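Local coordinates for protein Exo-poly-alpha-D-galacturonosidase (Thermotoga maritima, PDB 3JUR) that probably hydrolyses the alpha-linked galacturonic acid chains of pectin, as a beta-helical glycoside hydrolase of family 28, at residues F105-L116 / R180-S191. Numbering follows the deposited sequence.
Sequences FEGIELYNYSPL and RVFGKGHYLRPS
Asn112 grips the 180-191 loop with both ends of its amide: ND2 gives a nearly straight bond to Leu188 O (2.7 Å), almost in the amide plane though above the carbonyl plane of Leu188, while OD1 accepts from Gly183 N (2.9 Å). With CG anti to the backbone N (chi1 -169°), the amide lies between the two limbs of the loop that flank the turn from Gly183 to His186. A leucine here would probably leave Gly183 N and Leu188 O without these partners and the two limbs less firmly tied together. Next to it, Tyr111 N binds Arg180 O and Phe182 N binds Tyr111 O, a single beta bridge centred on Tyr111 and Val181. Arg180 NH1 reaches Glu109 O at 3.0 Å and also forms a salt bridge with Asp272. The contact joins two excursions from the right-handed parallel beta-helix of family 28, the hairpin of strands 103-105 and 108-112 and the loop after helix 161-173; they lead back into the neighbouring parallel strands 117-120 and 193-196. The Tyr113 ring lays a face on Gly183 CA, and a water links its OH to His186 O. Leu188 CD2 sits over the centre of the Phe105 ring, 4.0 Å from the centroid, while Leu188 CD1 meets Leu110 CD1.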
loop_
_atom_site.group_PDB
_atom_site.type_symbol
_atom_site.label_atom_id
_atom_site.label_comp_id
_atom_site.label_asym_id
_atom_site.label_seq_id
_atom_site.Cartn_x
_atom_site.Cartn_y
_atom_site.Cartn_z
ATOM N N PHE D 105 -3.174 25.494 41.367
ATOM C CA PHE D 105 -1.867 25.102 40.836
ATOM C C PHE D 105 -1.858 23.625 40.462
ATOM O O PHE D 105 -2.028 22.757 41.317
ATOM C CB PHE D 105 -0.732 25.414 41.822
ATOM C CG PHE D 105 0.652 25.281 41.223
ATOM C CD1 PHE D 105 1.294 26.387 40.677
ATOM C CD2 PHE D 105 1.306 24.046 41.199
ATOM C CE1 PHE D 105 2.567 26.273 40.129
ATOM C CE2 PHE D 105 2.576 23.919 40.647
ATOM C CZ PHE D 105 3.209 25.038 40.112
ATOM N N GLU D 106 -1.656 23.361 39.176
ATOM C CA GLU D 106 -1.666 22.000 38.611
ATOM C C GLU D 106 -2.784 21.120 39.180
ATOM O O GLU D 106 -2.547 19.998 39.649
ATOM C CB GLU D 106 -0.276 21.349 38.717
ATOM C CG GLU D 106 0.769 22.053 37.838
ATOM C CD GLU D 106 2.142 21.392 37.857
ATOM O OE1 GLU D 106 2.573 20.896 38.921
ATOM O OE2 GLU D 106 2.804 21.389 36.799
ATOM N N GLY D 107 -4.004 21.660 39.138
ATOM C CA GLY D 107 -5.211 20.919 39.495
ATOM C C GLY D 107 -5.632 20.921 40.958
ATOM O O GLY D 107 -6.624 20.281 41.313
ATOM N N ILE D 108 -4.894 21.626 41.811
ATOM C CA ILE D 108 -5.262 21.723 43.232
ATOM C C ILE D 108 -5.485 23.184 43.647
ATOM O O ILE D 108 -4.634 24.045 43.397
ATOM C CB ILE D 108 -4.222 21.027 44.171
ATOM C CG1 ILE D 108 -4.093 19.533 43.840
ATOM C CG2 ILE D 108 -4.613 21.201 45.653
ATOM C CD1 ILE D 108 -2.848 18.871 44.396
ATOM N N GLU D 109 -6.636 23.445 44.270
ATOM C CA GLU D 109 -6.994 24.784 44.735
ATOM C C GLU D 109 -6.124 25.238 45.899
ATOM O O GLU D 109 -5.747 24.439 46.757
ATOM C CB GLU D 109 -8.463 24.833 45.159
ATOM C CG GLU D 109 -9.449 24.682 44.011
ATOM C CD GLU D 109 -10.870 25.027 44.414
ATOM O OE1 GLU D 109 -11.634 25.518 43.552
ATOM O OE2 GLU D 109 -11.220 24.807 45.591
ATOM N N LEU D 110 -5.808 26.528 45.915
ATOM C CA LEU D 110 -5.003 27.124 46.978
ATOM C C LEU D 110 -5.153 28.646 46.982
ATOM O O LEU D 110 -5.783 29.224 46.091
ATOM C CB LEU D 110 -3.523 26.741 46.808
ATOM C CG LEU D 110 -2.668 27.510 45.793
ATOM C CD1 LEU D 110 -1.206 27.196 45.994
ATOM C CD2 LEU D 110 -3.084 27.231 44.351
ATOM N N TYR D 111 -4.579 29.283 47.997
ATOM C CA TYR D 111 -4.386 30.727 47.985
ATOM C C TYR D 111 -2.925 31.018 47.678
ATOM O O TYR D 111 -2.021 30.519 48.353
ATOM C CB TYR D 111 -4.851 31.363 49.299
ATOM C CG TYR D 111 -6.347 31.537 49.343
ATOM C CD1 TYR D 111 -6.931 32.778 49.098
ATOM C CD2 TYR D 111 -7.185 30.452 49.596
ATOM C CE1 TYR D 111 -8.318 32.937 49.125
ATOM C CE2 TYR D 111 -8.565 30.595 49.618
ATOM C CZ TYR D 111 -9.128 31.839 49.383
ATOM O OH TYR D 111 -10.500 31.973 49.411
ATOM N N ASN D 112 -2.707 31.805 46.633
ATOM C CA ASN D 112 -1.376 32.039 46.091
ATOM C C ASN D 112 -1.342 33.364 45.335
ATOM O O ASN D 112 -2.359 34.056 45.247
ATOM C CB ASN D 112 -0.974 30.876 45.168
ATOM C CG ASN D 112 0.501 30.905 44.777
ATOM O OD1 ASN D 112 1.365 31.334 45.548
ATOM N ND2 ASN D 112 0.792 30.436 43.570
ATOM N N TYR D 113 -0.168 33.703 44.801
ATOM C CA TYR D 113 0.028 34.895 43.981
ATOM C C TYR D 113 -1.100 35.063 42.972
ATOM O O TYR D 113 -1.554 34.084 42.362
ATOM C CB TYR D 113 1.373 34.825 43.242
ATOM C CG TYR D 113 2.590 34.963 44.140
ATOM C CD1 TYR D 113 2.870 36.166 44.790
ATOM C CD2 TYR D 113 3.468 33.893 44.327
ATOM C CE1 TYR D 113 3.985 36.298 45.612
ATOM C CE2 TYR D 113 4.591 34.013 45.145
ATOM C CZ TYR D 113 4.842 35.219 45.790
ATOM O OH TYR D 113 5.949 35.353 46.604
ATOM N N SER D 114 -1.553 36.301 42.809
ATOM C CA SER D 114 -2.578 36.624 41.820
ATOM C C SER D 114 -2.128 36.270 40.400
ATOM O O SER D 114 -0.985 36.546 40.027
ATOM C CB SER D 114 -2.926 38.114 41.888
ATOM O OG SER D 114 -3.830 38.472 40.852
ATOM N N PRO D 115 -3.023 35.654 39.602
ATOM C CA PRO D 115 -2.776 35.614 38.156
ATOM C C PRO D 115 -2.628 37.045 37.624
ATOM O O PRO D 115 -3.134 37.985 38.249
ATOM C CB PRO D 115 -4.044 34.965 37.606
ATOM C CG PRO D 115 -4.509 34.098 38.708
ATOM C CD PRO D 115 -4.216 34.871 39.968
ATOM N N LEU D 116 -1.941 37.205 36.492
ATOM C CA LEU D 116 -1.636 38.536 35.959
ATOM C C LEU D 116 -2.904 39.282 35.520
ATOM O O LEU D 116 -3.021 40.488 35.715
ATOM C CB LEU D 116 -0.590 38.473 34.829
ATOM C CG LEU D 116 0.605 37.499 34.884
ATOM C CD1 LEU D 116 1.654 37.897 33.852
ATOM C CD2 LEU D 116 1.253 37.338 36.248
ATOM N N ARG D 180 -4.837 26.684 52.864
ATOM C CA ARG D 180 -3.752 26.360 51.945
ATOM C C ARG D 180 -3.141 27.652 51.417
ATOM O O ARG D 180 -3.360 28.031 50.262
ATOM C CB ARG D 180 -4.264 25.503 50.783
ATOM C CG ARG D 180 -4.917 24.202 51.193
ATOM C CD ARG D 180 -5.341 23.417 49.967
ATOM N NE ARG D 180 -6.346 22.408 50.285
ATOM C CZ ARG D 180 -7.117 21.806 49.383
ATOM N NH1 ARG D 180 -7.008 22.110 48.093
ATOM N NH2 ARG D 180 -8.003 20.897 49.770
ATOM N N VAL D 181 -2.374 28.320 52.271
ATOM C CA VAL D 181 -1.843 29.645 51.961
ATOM C C VAL D 181 -0.370 29.568 51.568
ATOM O O VAL D 181 0.463 29.085 52.338
ATOM C CB VAL D 181 -2.041 30.630 53.150
ATOM C CG1 VAL D 181 -1.509 32.026 52.810
ATOM C CG2 VAL D 181 -3.511 30.700 53.544
ATOM N N PHE D 182 -0.063 30.047 50.368
ATOM C CA PHE D 182 1.311 30.062 49.870
ATOM C C PHE D 182 1.769 31.500 49.611
ATOM O O PHE D 182 1.851 32.291 50.548
ATOM C CB PHE D 182 1.460 29.131 48.650
ATOM C CG PHE D 182 1.305 27.672 48.993
ATOM C CD1 PHE D 182 2.422 26.865 49.179
ATOM C CD2 PHE D 182 0.043 27.114 49.183
ATOM C CE1 PHE D 182 2.285 25.521 49.527
ATOM C CE2 PHE D 182 -0.103 25.772 49.533
ATOM C CZ PHE D 182 1.021 24.974 49.703
ATOM N N GLY D 183 2.060 31.848 48.362
ATOM C CA GLY D 183 2.531 33.195 48.049
ATOM C C GLY D 183 3.931 33.452 48.567
ATOM O O GLY D 183 4.859 32.704 48.248
ATOM N N LYS D 184 4.067 34.508 49.376
ATOM C CA LYS D 184 5.352 34.975 49.917
ATOM C C LYS D 184 6.095 33.866 50.664
ATOM O O LYS D 184 5.544 33.233 51.571
ATOM C CB LYS D 184 5.129 36.184 50.841
ATOM C CG LYS D 184 6.362 37.037 51.123
ATOM C CD LYS D 184 6.072 38.050 52.234
ATOM C CE LYS D 184 7.019 39.245 52.198
ATOM N NZ LYS D 184 8.389 38.957 52.705
ATOM N N GLY D 185 7.347 33.642 50.271
ATOM C CA GLY D 185 8.179 32.590 50.864
ATOM C C GLY D 185 7.973 31.228 50.215
ATOM O O GLY D 185 8.575 30.238 50.629
ATOM N N HIS D 186 7.114 31.182 49.202
ATOM C CA HIS D 186 6.835 29.949 48.464
ATOM C C HIS D 186 6.998 30.176 46.970
ATOM O O HIS D 186 6.998 31.318 46.506
ATOM C CB HIS D 186 5.446 29.412 48.815
ATOM C CG HIS D 186 5.281 29.132 50.273
ATOM N ND1 HIS D 186 5.560 27.903 50.832
ATOM C CD2 HIS D 186 4.922 29.939 51.300
ATOM C CE1 HIS D 186 5.358 27.958 52.137
ATOM N NE2 HIS D 186 4.967 29.182 52.446
ATOM N N TYR D 187 7.145 29.086 46.219
ATOM C CA TYR D 187 7.635 29.181 44.845
ATOM C C TYR D 187 6.718 28.543 43.801
ATOM O O TYR D 187 7.171 27.828 42.900
ATOM C CB TYR D 187 9.080 28.661 44.773
ATOM C CG TYR D 187 10.007 29.437 45.690
ATOM C CD1 TYR D 187 10.695 30.557 45.229
ATOM C CD2 TYR D 187 10.169 29.068 47.032
ATOM C CE1 TYR D 187 11.533 31.287 46.078
ATOM C CE2 TYR D 187 10.996 29.789 47.881
ATOM C CZ TYR D 187 11.675 30.894 47.397
ATOM O OH TYR D 187 12.499 31.602 48.230
ATOM N N LEU D 188 5.425 28.830 43.932
ATOM C CA LEU D 188 4.419 28.387 42.974
ATOM C C LEU D 188 3.991 29.556 42.083
ATOM O O LEU D 188 3.327 30.493 42.551
ATOM C CB LEU D 188 3.210 27.789 43.704
ATOM C CG LEU D 188 3.476 26.665 44.721
ATOM C CD1 LEU D 188 2.210 26.341 45.503
ATOM C CD2 LEU D 188 4.028 25.410 44.036
ATOM N N ARG D 189 4.392 29.499 40.812
ATOM C CA ARG D 189 4.033 30.517 39.811
ATOM C C ARG D 189 2.520 30.634 39.613
ATOM O O ARG D 189 1.795 29.655 39.775
ATOM C CB ARG D 189 4.670 30.193 38.461
ATOM C CG ARG D 189 6.179 30.354 38.397
ATOM C CD ARG D 189 6.700 29.613 37.174
ATOM N NE ARG D 189 6.590 28.162 37.326
ATOM C CZ ARG D 189 6.485 27.299 36.316
ATOM N NH1 ARG D 189 6.458 27.721 35.053
ATOM N NH2 ARG D 189 6.397 26.002 36.571
ATOM N N PRO D 190 2.038 31.842 39.269
ATOM C CA PRO D 190 0.621 32.028 38.968
ATOM C C PRO D 190 0.322 31.797 37.480
ATOM O O PRO D 190 1.240 31.855 36.657
ATOM C CB PRO D 190 0.395 33.492 39.330
ATOM C CG PRO D 190 1.701 34.151 39.022
ATOM C CD PRO D 190 2.765 33.130 39.317
ATOM N N SER D 191 -0.942 31.525 37.150
ATOM C CA SER D 191 -1.402 31.517 35.756
ATOM C C SER D 191 -1.310 32.938 35.181
ATOM O O SER D 191 -1.216 33.913 35.937
ATOM C CB SER D 191 -2.844 31.013 35.664
ATOM O OG SER D 191 -2.948 29.630 35.974
HETATM O O HOH W 1 7.898 33.702 47.077
#